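Local atomic coordinates of polymerase cofactor VP35 (Reston ebolavirus, PDB entry 3L2A), a protein that probably binds double-stranded RNA through its interferon inhibitory domain, suppressing host antiviral signalling, and serves the viral polymerase as a cofactor. Residues N42-S55 with A65-Q77. Numbering follows the deposited sequence. Where two conformers were deposited one is given.
Sequences NNLLDTIHAEFQAS and ALIQITKRVPIFQ. With ACY (acetic acid), chain C.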
loop_
_atom_site.group_PDB
_atom_site.type_symbol
_atom_site.label_atom_id
_atom_site.label_comp_id
_atom_site.label_asym_id
_atom_site.label_seq_id
_atom_site.Cartn_x
_atom_site.Cartn_y
_atom_site.Cartn_z
ATOM N N ASN A 42 -10.395 -5.963 -7.870
ATOM C CA ASN A 42 -10.525 -7.415 -7.725
ATOM C C ASN A 42 -11.657 -7.864 -6.802
ATOM O O ASN A 42 -11.753 -9.052 -6.434
ATOM C CB ASN A 42 -9.187 -7.977 -7.273
ATOM C CG ASN A 42 -8.136 -7.824 -8.342
ATOM O OD1 ASN A 42 -8.159 -8.559 -9.329
ATOM N ND2 ASN A 42 -7.248 -6.836 -8.186
ATOM N N ASN A 43 -12.518 -6.904 -6.455
ATOM C CA ASN A 43 -13.698 -7.133 -5.619
ATOM C C ASN A 43 -13.355 -7.752 -4.260
ATOM O O ASN A 43 -14.069 -8.632 -3.757
ATOM C CB ASN A 43 -14.768 -7.939 -6.374
ATOM C CG ASN A 43 -15.224 -7.235 -7.629
ATOM O OD1 ASN A 43 -15.630 -6.068 -7.587
ATOM N ND2 ASN A 43 -15.134 -7.926 -8.769
ATOM N N LEU A 44 -12.288 -7.234 -3.651
ATOM C CA LEU A 44 -11.771 -7.767 -2.368
ATOM C C LEU A 44 -11.762 -6.733 -1.239
ATOM O O LEU A 44 -11.128 -6.967 -0.209
ATOM C CB LEU A 44 -10.352 -8.336 -2.595
ATOM C CG LEU A 44 -10.362 -9.658 -3.388
ATOM C CD1 LEU A 44 -8.962 -10.018 -3.776
ATOM C CD2 LEU A 44 -10.950 -10.792 -2.512
ATOM N N LEU A 45 -12.436 -5.591 -1.409
ATOM C CA LEU A 45 -12.391 -4.571 -0.350
ATOM C C LEU A 45 -12.886 -5.066 0.992
ATOM O O LEU A 45 -12.389 -4.639 2.036
ATOM C CB LEU A 45 -13.216 -3.342 -0.733
ATOM C CG LEU A 45 -12.588 -2.534 -1.877
ATOM C CD1 LEU A 45 -13.649 -1.539 -2.405
ATOM C CD2 LEU A 45 -11.328 -1.802 -1.403
ATOM N N ASP A 46 -13.913 -5.911 0.971
ATOM C CA ASP A 46 -14.476 -6.366 2.249
ATOM C C ASP A 46 -13.619 -7.419 2.931
ATOM O O ASP A 46 -13.592 -7.502 4.169
ATOM C CB ASP A 46 -15.913 -6.842 2.006
ATOM C CG ASP A 46 -16.787 -5.705 1.543
ATOM O OD1 ASP A 46 -16.762 -4.660 2.221
ATOM O OD2 ASP A 46 -17.484 -5.856 0.531
ATOM N N THR A 47 -12.906 -8.211 2.133
ATOM C CA THR A 47 -11.900 -9.118 2.698
ATOM C C THR A 47 -10.755 -8.325 3.344
ATOM O O THR A 47 -10.325 -8.615 4.450
ATOM C CB THR A 47 -11.354 -10.015 1.588
ATOM O OG1 THR A 47 -12.428 -10.815 1.052
ATOM C CG2 THR A 47 -10.288 -10.957 2.114
ATOM N N ILE A 48 -10.261 -7.334 2.620
ATOM C CA ILE A 48 -9.191 -6.461 3.134
ATOM C C ILE A 48 -9.634 -5.734 4.424
ATOM O O ILE A 48 -8.916 -5.683 5.408
ATOM C CB ILE A 48 -8.803 -5.474 2.033
ATOM C CG1 ILE A 48 -8.090 -6.218 0.904
ATOM C CG2 ILE A 48 -7.925 -4.343 2.595
ATOM C CD1 ILE A 48 -7.973 -5.379 -0.417
ATOM N N HIS A 49 -10.850 -5.215 4.409
ATOM C CA HIS A 49 -11.406 -4.522 5.569
ATOM C C HIS A 49 -11.487 -5.468 6.763
ATOM O O HIS A 49 -11.143 -5.088 7.877
ATOM C CB HIS A 49 -12.766 -3.920 5.185
ATOM C CG HIS A 49 -13.442 -3.164 6.293
ATOM N ND1 HIS A 49 -14.813 -3.140 6.435
ATOM C CD2 HIS A 49 -12.947 -2.378 7.279
ATOM C CE1 HIS A 49 -15.136 -2.391 7.477
ATOM N NE2 HIS A 49 -14.021 -1.928 8.017
ATOM N N ALA A 50 -11.915 -6.703 6.507
ATOM C CA ALA A 50 -12.063 -7.716 7.571
ATOM C C ALA A 50 -10.709 -8.003 8.199
ATOM O O ALA A 50 -10.574 -8.098 9.401
ATOM C CB ALA A 50 -12.641 -9.005 6.979
ATOM N N GLU A 51 -9.705 -8.176 7.345
ATOM C CA GLU A 51 -8.351 -8.457 7.851
ATOM C C GLU A 51 -7.767 -7.262 8.615
ATOM O O GLU A 51 -7.058 -7.426 9.626
ATOM C CB GLU A 51 -7.468 -8.854 6.676
ATOM C CG GLU A 51 -7.816 -10.235 6.182
ATOM C CD GLU A 51 -7.378 -11.327 7.133
ATOM O OE1 GLU A 51 -6.719 -11.023 8.155
ATOM O OE2 GLU A 51 -7.691 -12.498 6.845
ATOM N N PHE A 52 -8.047 -6.064 8.124
ATOM C CA PHE A 52 -7.599 -4.838 8.803
ATOM C C PHE A 52 -8.190 -4.823 10.208
ATOM O O PHE A 52 -7.491 -4.645 11.189
ATOM C CB PHE A 52 -8.047 -3.604 8.027
ATOM C CG PHE A 52 -7.487 -2.316 8.568
ATOM C CD1 PHE A 52 -6.115 -2.065 8.479
ATOM C CD2 PHE A 52 -8.322 -1.355 9.146
ATOM C CE1 PHE A 52 -5.577 -0.853 8.958
ATOM C CE2 PHE A 52 -7.800 -0.145 9.632
ATOM C CZ PHE A 52 -6.425 0.111 9.521
ATOM N N GLN A 53 -9.504 -5.001 10.308
ATOM C CA GLN A 53 -10.166 -4.997 11.605
ATOM C C GLN A 53 -9.648 -6.090 12.536
ATOM O O GLN A 53 -9.473 -5.864 13.746
ATOM C CB GLN A 53 -11.655 -5.240 11.399
ATOM C CG GLN A 53 -12.467 -4.032 11.042
ATOM C CD GLN A 53 -13.953 -4.228 11.484
ATOM O OE1 GLN A 53 -14.547 -5.236 11.180
ATOM N NE2 GLN A 53 -14.502 -3.278 12.245
ATOM N N ALA A 54 -9.462 -7.289 11.994
ATOM C CA ALA A 54 -9.025 -8.424 12.799
ATOM C C ALA A 54 -7.623 -8.175 13.325
ATOM O O ALA A 54 -7.319 -8.563 14.444
ATOM C CB ALA A 54 -9.079 -9.706 12.011
ATOM N N SER A 55 -6.775 -7.515 12.532
ATOM C CA SER A 55 -5.405 -7.255 12.980
ATOM C C SER A 55 -5.377 -6.219 14.071
ATOM O O SER A 55 -4.630 -6.357 15.052
ATOM C CB SER A 55 -4.517 -6.841 11.802
ATOM O OG SER A 55 -4.344 -7.951 10.937
ATOM N N ALA A 65 -1.017 -3.783 10.679
ATOM C CA ALA A 65 -2.231 -4.341 10.057
ATOM C C ALA A 65 -2.145 -4.314 8.521
ATOM O O ALA A 65 -2.518 -5.279 7.838
ATOM C CB ALA A 65 -3.489 -3.594 10.582
ATOM N N LEU A 66 -1.594 -3.225 7.976
ATOM C CA LEU A 66 -1.427 -3.112 6.529
ATOM C C LEU A 66 -0.395 -4.093 6.019
ATOM O O LEU A 66 -0.579 -4.707 4.969
ATOM C CB LEU A 66 -1.042 -1.693 6.163
ATOM C CG LEU A 66 -2.131 -0.628 6.393
ATOM C CD1 LEU A 66 -1.514 0.750 6.266
ATOM C CD2 LEU A 66 -3.294 -0.797 5.385
ATOM N N ILE A 67 0.714 -4.229 6.737
ATOM C CA ILE A 67 1.681 -5.265 6.355
ATOM C C ILE A 67 1.026 -6.650 6.345
ATOM O O ILE A 67 1.194 -7.429 5.409
ATOM C CB ILE A 67 2.909 -5.250 7.294
ATOM C CG1 ILE A 67 3.708 -3.956 7.096
ATOM C CG2 ILE A 67 3.802 -6.496 7.070
ATOM C CD1 ILE A 67 4.860 -3.785 8.099
ATOM N N GLN A 68 0.240 -6.938 7.377
ATOM C CA GLN A 68 -0.389 -8.245 7.476
ATOM C C GLN A 68 -1.356 -8.494 6.326
ATOM O O GLN A 68 -1.427 -9.613 5.810
ATOM C CB GLN A 68 -1.033 -8.416 8.853
ATOM C CG GLN A 68 -0.005 -8.401 10.003
ATOM C CD GLN A 68 1.047 -9.502 9.953
ATOM O OE1 GLN A 68 2.033 -9.420 9.213
ATOM N NE2 GLN A 68 0.886 -10.503 10.809
ATOM N N ILE A 69 -2.088 -7.462 5.914
ATOM C CA ILE A 69 -2.961 -7.572 4.728
ATOM C C ILE A 69 -2.171 -8.070 3.541
ATOM O O ILE A 69 -2.599 -9.007 2.848
ATOM C CB ILE A 69 -3.698 -6.245 4.392
ATOM C CG1 ILE A 69 -4.785 -5.962 5.445
ATOM C CG2 ILE A 69 -4.275 -6.274 2.941
ATOM C CD1 ILE A 69 -5.245 -4.468 5.535
ATOM N N THR A 70 -1.007 -7.483 3.311
ATOM C CA THR A 70 -0.203 -7.839 2.111
ATOM C C THR A 70 0.268 -9.289 2.148
ATOM O O THR A 70 0.433 -9.918 1.103
ATOM C CB THR A 70 0.987 -6.908 1.885
ATOM O OG1 THR A 70 1.981 -7.081 2.907
ATOM C CG2 THR A 70 0.516 -5.436 1.829
ATOM N N LYS A 71 0.417 -9.811 3.360
ATOM C CA LYS A 71 0.869 -11.187 3.594
ATOM C C LYS A 71 -0.265 -12.223 3.636
ATOM O O LYS A 71 -0.066 -13.395 3.279
ATOM C CB LYS A 71 1.648 -11.226 4.915
ATOM C CG LYS A 71 3.002 -10.504 4.820
ATOM C CD LYS A 71 3.569 -10.141 6.191
ATOM C CE LYS A 71 3.863 -11.350 7.059
ATOM N NZ LYS A 71 4.201 -10.902 8.465
ATOM N N ARG A 72 -1.441 -11.813 4.087
ATOM C CA ARG A 72 -2.511 -12.783 4.304
ATOM C C ARG A 72 -3.384 -12.946 3.066
ATOM O O ARG A 72 -3.787 -14.060 2.735
ATOM C CB ARG A 72 -3.352 -12.405 5.523
ATOM C CG ARG A 72 -2.565 -12.433 6.820
ATOM C CD ARG A 72 -3.430 -12.140 8.031
ATOM N NE ARG A 72 -2.605 -12.046 9.233
ATOM C CZ ARG A 72 -2.922 -11.359 10.325
ATOM N NH1 ARG A 72 -4.066 -10.690 10.404
ATOM N NH2 ARG A 72 -2.086 -11.353 11.350
ATOM N N VAL A 73 -3.653 -11.836 2.381
ATOM C CA VAL A 73 -4.659 -11.808 1.334
ATOM C C VAL A 73 -4.003 -12.170 0.001
ATOM O O VAL A 73 -3.132 -11.427 -0.460
ATOM C CB VAL A 73 -5.363 -10.427 1.280
ATOM C CG1 VAL A 73 -6.466 -10.433 0.242
ATOM C CG2 VAL A 73 -5.943 -10.044 2.666
ATOM N N PRO A 74 -4.391 -13.314 -0.609
ATOM C CA PRO A 74 -3.698 -13.844 -1.784
ATOM C C PRO A 74 -3.457 -12.916 -2.946
ATOM O O PRO A 74 -2.453 -13.094 -3.662
ATOM C CB PRO A 74 -4.629 -14.972 -2.253
ATOM C CG PRO A 74 -5.205 -15.489 -1.044
ATOM C CD PRO A 74 -5.447 -14.254 -0.155
ATOM N N ILE A 75 -4.365 -11.968 -3.177
ATOM C CA ILE A 75 -4.236 -11.057 -4.330
ATOM C C ILE A 75 -2.905 -10.311 -4.344
ATOM O O ILE A 75 -2.403 -9.992 -5.408
ATOM C CB ILE A 75 -5.422 -10.033 -4.430
ATOM C CG1 ILE A 75 -5.486 -9.378 -5.817
ATOM C CG2 ILE A 75 -5.396 -8.976 -3.303
ATOM C CD1 ILE A 75 -5.861 -10.346 -6.916
ATOM N N PHE A 76 -2.327 -10.082 -3.168
ATOM C CA PHE A 76 -1.085 -9.311 -3.056
ATOM C C PHE A 76 0.143 -10.114 -3.396
ATOM O O PHE A 76 1.228 -9.567 -3.515
ATOM C CB PHE A 76 -0.995 -8.597 -1.696
ATOM C CG PHE A 76 -2.082 -7.605 -1.514
ATOM C CD1 PHE A 76 -2.085 -6.432 -2.265
ATOM C CD2 PHE A 76 -3.144 -7.857 -0.634
ATOM C CE1 PHE A 76 -3.104 -5.501 -2.132
ATOM C CE2 PHE A 76 -4.171 -6.930 -0.505
ATOM C CZ PHE A 76 -4.156 -5.765 -1.242
ATOM N N GLN A 77 -0.067 -11.408 -3.612
ATOM C CA GLN A 77 0.930 -12.270 -4.220
ATOM C C GLN A 77 0.676 -12.410 -5.729
ATOM O O GLN A 77 1.608 -12.655 -6.489
ATOM C CB GLN A 77 0.939 -13.635 -3.519
ATOM C CG GLN A 77 1.634 -13.581 -2.172
ATOM C CD GLN A 77 1.116 -14.616 -1.210
ATOM O OE1 GLN A 77 -0.086 -14.659 -0.914
ATOM N NE2 GLN A 77 2.014 -15.460 -0.705
HETATM C C ACY C . -12.276 -0.748 10.524
HETATM O O ACY C . -11.759 -1.257 9.513
HETATM O OXT ACY C . -13.506 -0.505 10.615
HETATM C CH3 ACY C . -11.324 -0.439 11.647
#
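Ile69 pushes its delta methyl into the groove between Ile48 and Phe52 of the facing helix, with CD1 3.8 Å from CB of Phe52 and 4.0 Å from CG2 of Ile48, and the two isoleucine chains run nearly perpendicular. With its CG anti to the backbone N (chi1 -173°), Phe52 swings its ring along the far helix to Ala65, where CD1 lies 3.7 Å from the Ala65 methyl. Ser55 packs on that same methyl, CB to CB 3.6 Å, and there the backbones come closest. From the other branch of Ile48, CD1 meets the ring edge of Phe76 at CZ. The successive helices 45-57 and 62-72 pack across each other steeply, 131° between the N-to-C directions of 45-55 and 65-72, in the helical part of the VP35 interferon inhibitory domain; Ile35 of helix 27-41 and Met17 of helix 10-19 also pack on Ile48.

On the outer side Glu51 lays its CB against CG1 of Ile69 and its CG against CG2 of Val73. A bend at chi2 (-72°) turns its carboxylate to Arg72. In the conformer given, Arg72 NH1 makes a weak, long bond of 3.5 Å to Glu51 OE1, a tentative salt bridge, with OE1 at the guanidinium edge and CB of Gln68 over one face. Ser55 OG bonds back to Glu51 O, which Ser55 N reaches from the opposite face of the carbonyl. Just ahead of the helix, Leu44, its CD1 3.6 Å from Ile75 CB, and the Asn42 amide both lie against Ile75; Ile38 O holds Asn42 ND2.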